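Tailspike protein (Acinetobacter phage vB_ApiP_P1, PDB 6E1R) probably binds and depolymerises the surface capsular polysaccharide of its Acinetobacter host, as the trimeric receptor-recognising spike. Local coordinates at residues N380-S388 with G399-L407; S510-W521 with T532-M543. All blocks are in the same frame, centred on the assembly; numbering follows the deposited sequence.

How the interactions relate
The two contacts show how the same chain uses different chemistry in different parts of its fold. Interaction 1 lies at the end of the parallel beta-helix, where a loop without regular structure folds back on the final rung; it is mostly buried, and the neighbouring subunits come close to it. Interaction 2 sits in the C-terminal antiparallel domain, within one subunit, and is only partly buried: aromatic rings fill its inner side while turns face outward. Side-chain amide, hydroxyl and water bonds flank one isoleucine in the first; backbone pairing and ring packing dominate the second. No structural element is shared, and their centres are about 41 Å apart.

Interaction 1: N380-S388 with G399-L407; sequences NDVALIENS and GSIGDIRTL
On the last parallel rung of the beta-helix, at strand 385-389, the loop 399-407 folds back against N380-S388, chiefly through N380 and I404. The flat amide of N380 lies against the backbone of I401 and G402, its CG held beside the backbone N (chi1 -57°). ND2 donates to S400 OG at 3.3 Å, 16° out of the amide plane, while OD1 accepts from the backbone N of V371, which together limit its rotation. I401-I404 form a type II' beta turn with G402 at its second position, where positive phi suits the turn and a CB would run into N380 CB. From that turn I404 points back toward 380-388: its CD1 meets I385 CG1 at 3.8 Å, the two side chains crossing near a right angle, and its CG2 lies 3.9 Å from S388 CB. S388 OG then donates to R405 O at 2.9 Å, in the carbonyl plane, and is also bonded to N391. A water links N380 O (2.8 Å) to D403 N (2.9 Å), and beside it V382 CG2 packs on D403 CB. The guanidinium of R405 leads away from 380-388, to N414 and to S417 of the second subunit.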
# COMPACT_ATOMS: atom_id res chain seq x y z
N ASN A 380 -15.53 -2.67 -21.00
CA ASN A 380 -14.41 -1.74 -21.06
C ASN A 380 -14.89 -0.30 -21.13
O ASN A 380 -14.35 0.53 -21.87
CB ASN A 380 -13.48 -2.07 -22.23
CG ASN A 380 -12.96 -3.49 -22.17
OD1 ASN A 380 -12.61 -4.00 -21.11
ND2 ASN A 380 -12.91 -4.15 -23.33
N ASP A 381 -15.93 0.02 -20.35
CA ASP A 381 -16.46 1.37 -20.28
C ASP A 381 -15.41 2.28 -19.64
O ASP A 381 -15.13 2.17 -18.44
CB ASP A 381 -17.76 1.39 -19.48
CG ASP A 381 -18.40 2.76 -19.42
OD1 ASP A 381 -17.93 3.68 -20.12
OD2 ASP A 381 -19.40 2.92 -18.69
N VAL A 382 -14.83 3.17 -20.44
CA VAL A 382 -13.78 4.05 -19.95
C VAL A 382 -14.30 5.03 -18.90
O VAL A 382 -13.52 5.55 -18.10
CB VAL A 382 -13.13 4.80 -21.13
CG1 VAL A 382 -11.88 5.55 -20.69
CG2 VAL A 382 -12.80 3.82 -22.25
N ALA A 383 -15.62 5.27 -18.87
CA ALA A 383 -16.19 6.12 -17.84
C ALA A 383 -16.04 5.51 -16.45
O ALA A 383 -16.16 6.23 -15.45
CB ALA A 383 -17.67 6.38 -18.13
N LEU A 384 -15.77 4.21 -16.36
CA LEU A 384 -15.54 3.54 -15.09
C LEU A 384 -14.06 3.42 -14.75
O LEU A 384 -13.73 2.90 -13.68
CB LEU A 384 -16.17 2.14 -15.11
CG LEU A 384 -17.67 2.07 -15.42
CD1 LEU A 384 -18.13 0.62 -15.44
CD2 LEU A 384 -18.46 2.87 -14.41
N ILE A 385 -13.18 3.88 -15.63
CA ILE A 385 -11.74 3.76 -15.44
C ILE A 385 -11.26 5.07 -14.82
O ILE A 385 -11.17 6.10 -15.50
CB ILE A 385 -11.01 3.45 -16.75
CG1 ILE A 385 -11.52 2.14 -17.35
CG2 ILE A 385 -9.51 3.39 -16.52
CD1 ILE A 385 -11.44 0.96 -16.40
N GLU A 386 -10.97 5.04 -13.52
CA GLU A 386 -10.42 6.23 -12.87
C GLU A 386 -8.97 6.46 -13.27
O GLU A 386 -8.54 7.61 -13.38
CB GLU A 386 -10.54 6.10 -11.35
CG GLU A 386 -10.14 7.36 -10.59
CD GLU A 386 -11.08 8.52 -10.85
OE1 GLU A 386 -12.27 8.28 -11.12
OE2 GLU A 386 -10.61 9.68 -10.79
N ASN A 387 -8.21 5.39 -13.49
CA ASN A 387 -6.83 5.49 -13.96
C ASN A 387 -6.36 4.12 -14.41
O ASN A 387 -6.76 3.09 -13.85
CB ASN A 387 -5.90 6.04 -12.87
CG ASN A 387 -4.68 6.72 -13.44
OD1 ASN A 387 -3.56 6.23 -13.29
ND2 ASN A 387 -4.88 7.85 -14.12
N SER A 388 -5.51 4.11 -15.44
CA SER A 388 -4.95 2.87 -15.99
C SER A 388 -3.55 3.19 -16.50
O SER A 388 -3.40 3.70 -17.61
CB SER A 388 -5.84 2.32 -17.09
OG SER A 388 -5.15 1.35 -17.86
N GLY A 399 -10.37 -12.14 -24.83
CA GLY A 399 -9.87 -10.97 -24.15
C GLY A 399 -10.10 -9.69 -24.94
O GLY A 399 -10.11 -9.68 -26.17
N SER A 400 -10.28 -8.59 -24.21
CA SER A 400 -10.55 -7.30 -24.82
C SER A 400 -10.22 -6.20 -23.82
O SER A 400 -10.45 -6.36 -22.62
CB SER A 400 -12.01 -7.19 -25.27
OG SER A 400 -12.89 -7.33 -24.16
N ILE A 401 -9.69 -5.10 -24.33
CA ILE A 401 -9.42 -3.92 -23.51
C ILE A 401 -10.15 -2.68 -24.01
O ILE A 401 -10.23 -1.69 -23.27
CB ILE A 401 -7.91 -3.63 -23.41
CG1 ILE A 401 -7.29 -3.44 -24.80
CG2 ILE A 401 -7.20 -4.74 -22.64
CD1 ILE A 401 -5.81 -3.15 -24.77
N GLY A 402 -10.67 -2.69 -25.23
CA GLY A 402 -11.40 -1.53 -25.73
C GLY A 402 -10.48 -0.34 -25.89
O GLY A 402 -9.39 -0.43 -26.46
N ASP A 403 -10.93 0.81 -25.38
CA ASP A 403 -10.16 2.05 -25.45
C ASP A 403 -9.31 2.28 -24.21
O ASP A 403 -8.81 3.39 -24.02
CB ASP A 403 -11.10 3.24 -25.66
CG ASP A 403 -11.79 3.21 -27.01
OD1 ASP A 403 -11.21 2.63 -27.96
OD2 ASP A 403 -12.90 3.76 -27.12
N ILE A 404 -9.14 1.27 -23.36
CA ILE A 404 -8.32 1.40 -22.16
C ILE A 404 -6.85 1.29 -22.55
O ILE A 404 -6.46 0.41 -23.34
CB ILE A 404 -8.71 0.34 -21.12
CG1 ILE A 404 -10.20 0.47 -20.78
CG2 ILE A 404 -7.86 0.47 -19.87
CD1 ILE A 404 -10.71 -0.60 -19.84
N ARG A 405 -6.02 2.17 -22.00
CA ARG A 405 -4.62 2.24 -22.38
C ARG A 405 -3.81 1.16 -21.68
O ARG A 405 -4.00 0.88 -20.49
CB ARG A 405 -4.04 3.61 -22.05
CG ARG A 405 -2.82 3.99 -22.86
CD ARG A 405 -2.34 5.39 -22.52
NE ARG A 405 -1.31 5.86 -23.44
CZ ARG A 405 -0.58 6.95 -23.24
NH1 ARG A 405 -0.76 7.69 -22.15
NH2 ARG A 405 0.34 7.31 -24.13
N THR A 406 -2.89 0.55 -22.43
CA THR A 406 -1.92 -0.40 -21.92
C THR A 406 -0.55 -0.05 -22.49
O THR A 406 -0.42 0.83 -23.35
CB THR A 406 -2.27 -1.85 -22.27
OG1 THR A 406 -2.14 -2.06 -23.68
CG2 THR A 406 -3.69 -2.19 -21.83
N LEU A 407 0.48 -0.73 -21.99
CA LEU A 407 1.84 -0.47 -22.47
C LEU A 407 1.98 -0.82 -23.95
O LEU A 407 2.70 -0.13 -24.68
CB LEU A 407 2.85 -1.25 -21.63
CG LEU A 407 3.07 -0.75 -20.20
CD1 LEU A 407 4.09 -1.62 -19.48
CD2 LEU A 407 3.49 0.71 -20.20
O HOH W 1 -13.69 0.97 -24.58
O HOH W 2 -1.38 1.34 -19.17

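Interaction 2: S510-W521 with T532-M543; sequences SGAAASHPSFTW and TAVGSTAGRFAM
F519, V534 and F541 carry this contact, in which the hairpin of strands 519-523 and 528-533 meets strand 539-548 of the other sheet of the C-terminal antiparallel domain. F519 is the hub. Its ring drives an edge into the face of F541, a T-shaped pair with planes at 87° and centroids 5.1 Å apart, and F519 CZ comes 3.6 Å from F541 CG. M543, modelled as selenomethionine, buries as much surface as F541. Its chain bends at chi2 (68°), which carries the terminal CE over one face of the F519 ring, 3.6 Å from the centroid, a CH-pi contact; the selenium lies obliquely, as in a Met-aromatic pair. M543 CG meanwhile meets the edge of W521, 3.7 Å from CH2.

F541 in turn reaches the loop before strand 519-523. A514 O lies at its edge, in the ring plane and 3.4 Å from CZ, and the same oxygen accepts A538 N at 3.0 Å on a lone pair.

V534 marks where the antiparallel ladder, with T520 and T532 as its hydrogen-bonded pair, gives way to a type II' turn running to T537. Its N donates to S518 O at 3.1 Å, from 42° above the carbonyl plane. The two methyls reach different parts of 510-521: CG1 lies 3.8 Å from S510 O, and CG2 rests against T520 OG1, the two side chains crossing at about a right angle. At the turn's end, T537 OG1 lies within reach of the turn's own V534 O and of H516 O across the contact; its one proton can serve either.

The chemistry is therefore divided: the bonds from S536 N to G511 O and from A538 N to A514 O pin the turn's backbone to the preceding loop, while the F519-F541-M543 cluster supplies the apolar part.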
# COMPACT_ATOMS: atom_id res chain seq x y z
N SER A 510 -23.08 29.32 -50.73
CA SER A 510 -23.91 30.19 -51.55
C SER A 510 -25.34 29.72 -51.70
O SER A 510 -26.18 30.49 -52.20
CB SER A 510 -23.28 30.35 -52.94
OG SER A 510 -22.02 31.00 -52.86
N GLY A 511 -25.66 28.50 -51.29
CA GLY A 511 -27.03 28.02 -51.37
C GLY A 511 -27.50 27.71 -52.77
O GLY A 511 -28.68 27.88 -53.07
N ALA A 512 -26.60 27.24 -53.64
CA ALA A 512 -26.99 26.90 -55.00
C ALA A 512 -27.99 25.75 -55.02
O ALA A 512 -28.78 25.63 -55.97
CB ALA A 512 -25.75 26.54 -55.83
N ALA A 513 -27.97 24.90 -54.00
CA ALA A 513 -28.93 23.82 -53.85
C ALA A 513 -29.47 23.83 -52.42
O ALA A 513 -28.93 24.49 -51.53
CB ALA A 513 -28.31 22.46 -54.18
N ALA A 514 -30.55 23.08 -52.21
CA ALA A 514 -31.18 23.05 -50.89
C ALA A 514 -30.29 22.36 -49.86
O ALA A 514 -30.28 22.76 -48.69
CB ALA A 514 -32.54 22.35 -50.98
N SER A 515 -29.54 21.34 -50.28
CA SER A 515 -28.72 20.56 -49.37
C SER A 515 -27.38 21.22 -49.05
O SER A 515 -26.54 20.59 -48.39
CB SER A 515 -28.48 19.17 -49.95
OG SER A 515 -27.81 19.24 -51.20
N HIS A 516 -27.15 22.46 -49.49
CA HIS A 516 -25.87 23.11 -49.22
C HIS A 516 -25.92 23.81 -47.86
O HIS A 516 -26.88 24.54 -47.59
CB HIS A 516 -25.54 24.12 -50.30
CG HIS A 516 -25.29 23.50 -51.65
ND1 HIS A 516 -24.86 24.23 -52.73
CD2 HIS A 516 -25.42 22.22 -52.08
CE1 HIS A 516 -24.73 23.43 -53.78
NE2 HIS A 516 -25.06 22.21 -53.40
N PRO A 517 -24.92 23.61 -47.00
CA PRO A 517 -24.93 24.25 -45.66
C PRO A 517 -24.49 25.71 -45.72
O PRO A 517 -23.45 26.11 -45.19
CB PRO A 517 -23.95 23.37 -44.88
CG PRO A 517 -22.97 22.91 -45.92
CD PRO A 517 -23.76 22.72 -47.19
N SER A 518 -25.32 26.53 -46.36
CA SER A 518 -25.01 27.94 -46.59
C SER A 518 -25.81 28.80 -45.63
O SER A 518 -27.05 28.78 -45.65
CB SER A 518 -25.32 28.32 -48.04
OG SER A 518 -24.74 27.39 -48.94
N PHE A 519 -25.11 29.57 -44.79
CA PHE A 519 -25.78 30.34 -43.75
C PHE A 519 -25.06 31.66 -43.53
O PHE A 519 -23.84 31.76 -43.69
CB PHE A 519 -25.86 29.56 -42.44
CG PHE A 519 -26.46 28.19 -42.59
CD1 PHE A 519 -27.84 28.04 -42.66
CD2 PHE A 519 -25.66 27.07 -42.66
CE1 PHE A 519 -28.40 26.78 -42.81
CE2 PHE A 519 -26.21 25.81 -42.81
CZ PHE A 519 -27.58 25.67 -42.88
N THR A 520 -25.83 32.68 -43.16
CA THR A 520 -25.31 33.95 -42.68
C THR A 520 -25.53 34.03 -41.17
O THR A 520 -26.57 33.61 -40.66
CB THR A 520 -26.01 35.13 -43.37
OG1 THR A 520 -25.79 35.03 -44.79
CG2 THR A 520 -25.46 36.46 -42.88
N TRP A 521 -24.54 34.57 -40.46
CA TRP A 521 -24.47 34.46 -39.01
C TRP A 521 -24.75 35.80 -38.33
O TRP A 521 -24.29 36.85 -38.80
CB TRP A 521 -23.11 33.93 -38.59
CG TRP A 521 -22.84 32.59 -39.18
CD1 TRP A 521 -22.18 32.33 -40.35
CD2 TRP A 521 -23.25 31.32 -38.66
NE1 TRP A 521 -22.15 30.97 -40.58
CE2 TRP A 521 -22.79 30.33 -39.55
CE3 TRP A 521 -23.94 30.93 -37.51
CZ2 TRP A 521 -23.02 28.98 -39.34
CZ3 TRP A 521 -24.17 29.58 -37.30
CH2 TRP A 521 -23.71 28.62 -38.21
N THR A 532 -28.91 31.87 -40.58
CA THR A 532 -30.00 32.16 -41.51
C THR A 532 -29.68 31.52 -42.86
O THR A 532 -28.61 31.75 -43.42
CB THR A 532 -30.20 33.66 -41.68
OG1 THR A 532 -30.45 34.25 -40.39
CG2 THR A 532 -31.38 33.94 -42.60
N ALA A 533 -30.62 30.72 -43.37
CA ALA A 533 -30.40 30.01 -44.62
C ALA A 533 -30.20 30.98 -45.78
O ALA A 533 -30.85 32.03 -45.85
CB ALA A 533 -31.58 29.08 -44.91
N VAL A 534 -29.29 30.62 -46.68
CA VAL A 534 -28.91 31.47 -47.81
C VAL A 534 -29.33 30.79 -49.10
O VAL A 534 -29.09 29.59 -49.29
CB VAL A 534 -27.39 31.75 -47.80
CG1 VAL A 534 -26.98 32.51 -49.05
CG2 VAL A 534 -27.00 32.52 -46.55
N GLY A 535 -29.96 31.55 -49.99
CA GLY A 535 -30.31 31.02 -51.29
C GLY A 535 -31.41 29.98 -51.19
O GLY A 535 -32.47 30.21 -50.60
N SER A 536 -31.15 28.81 -51.77
CA SER A 536 -32.11 27.72 -51.80
C SER A 536 -31.97 26.78 -50.61
O SER A 536 -32.69 25.77 -50.55
CB SER A 536 -31.98 26.92 -53.10
OG SER A 536 -32.11 27.77 -54.23
N THR A 537 -31.07 27.08 -49.67
CA THR A 537 -30.78 26.17 -48.57
C THR A 537 -32.03 25.90 -47.74
O THR A 537 -32.71 26.82 -47.28
CB THR A 537 -29.69 26.76 -47.68
OG1 THR A 537 -28.45 26.78 -48.40
CG2 THR A 537 -29.52 25.94 -46.41
N ALA A 538 -32.34 24.61 -47.57
CA ALA A 538 -33.48 24.20 -46.76
C ALA A 538 -33.32 22.73 -46.40
O ALA A 538 -32.86 21.93 -47.22
CB ALA A 538 -34.81 24.42 -47.51
N GLY A 539 -33.70 22.38 -45.17
CA GLY A 539 -33.64 21.02 -44.69
C GLY A 539 -32.99 20.96 -43.32
O GLY A 539 -32.87 21.97 -42.62
N ARG A 540 -32.56 19.76 -42.95
CA ARG A 540 -31.96 19.51 -41.64
C ARG A 540 -30.44 19.57 -41.75
O ARG A 540 -29.84 18.89 -42.58
CB ARG A 540 -32.40 18.16 -41.08
CG ARG A 540 -31.67 17.75 -39.82
CD ARG A 540 -32.45 16.70 -39.05
NE ARG A 540 -33.70 17.26 -38.55
CZ ARG A 540 -34.56 16.60 -37.78
NH1 ARG A 540 -34.31 15.35 -37.42
NH2 ARG A 540 -35.68 17.19 -37.38
N PHE A 541 -29.83 20.39 -40.89
CA PHE A 541 -28.39 20.59 -40.87
C PHE A 541 -27.87 20.43 -39.45
O PHE A 541 -28.65 20.36 -38.49
CB PHE A 541 -28.00 21.96 -41.44
CG PHE A 541 -28.38 22.15 -42.88
CD1 PHE A 541 -29.66 22.55 -43.23
CD2 PHE A 541 -27.45 21.94 -43.89
CE1 PHE A 541 -30.01 22.73 -44.56
CE2 PHE A 541 -27.79 22.11 -45.21
CZ PHE A 541 -29.07 22.51 -45.55
N ALA A 542 -26.55 20.36 -39.32
CA ALA A 542 -25.91 20.22 -38.02
C ALA A 542 -24.63 21.04 -38.00
O ALA A 542 -23.81 20.95 -38.92
CB ALA A 542 -25.60 18.75 -37.71
N MSE A 543 -24.45 21.83 -36.95
CA MSE A 543 -23.27 22.67 -36.81
C MSE A 543 -22.31 22.14 -35.75
O MSE A 543 -22.72 21.47 -34.80
CB MSE A 543 -23.66 24.11 -36.46
CG MSE A 543 -24.13 24.95 -37.64
SE MSE A 543 -25.84 24.38 -38.38
CE MSE A 543 -26.32 26.02 -39.32
O HOH W 3 -30.20 28.79 -55.82
O HOH W 4 -28.04 35.20 -39.18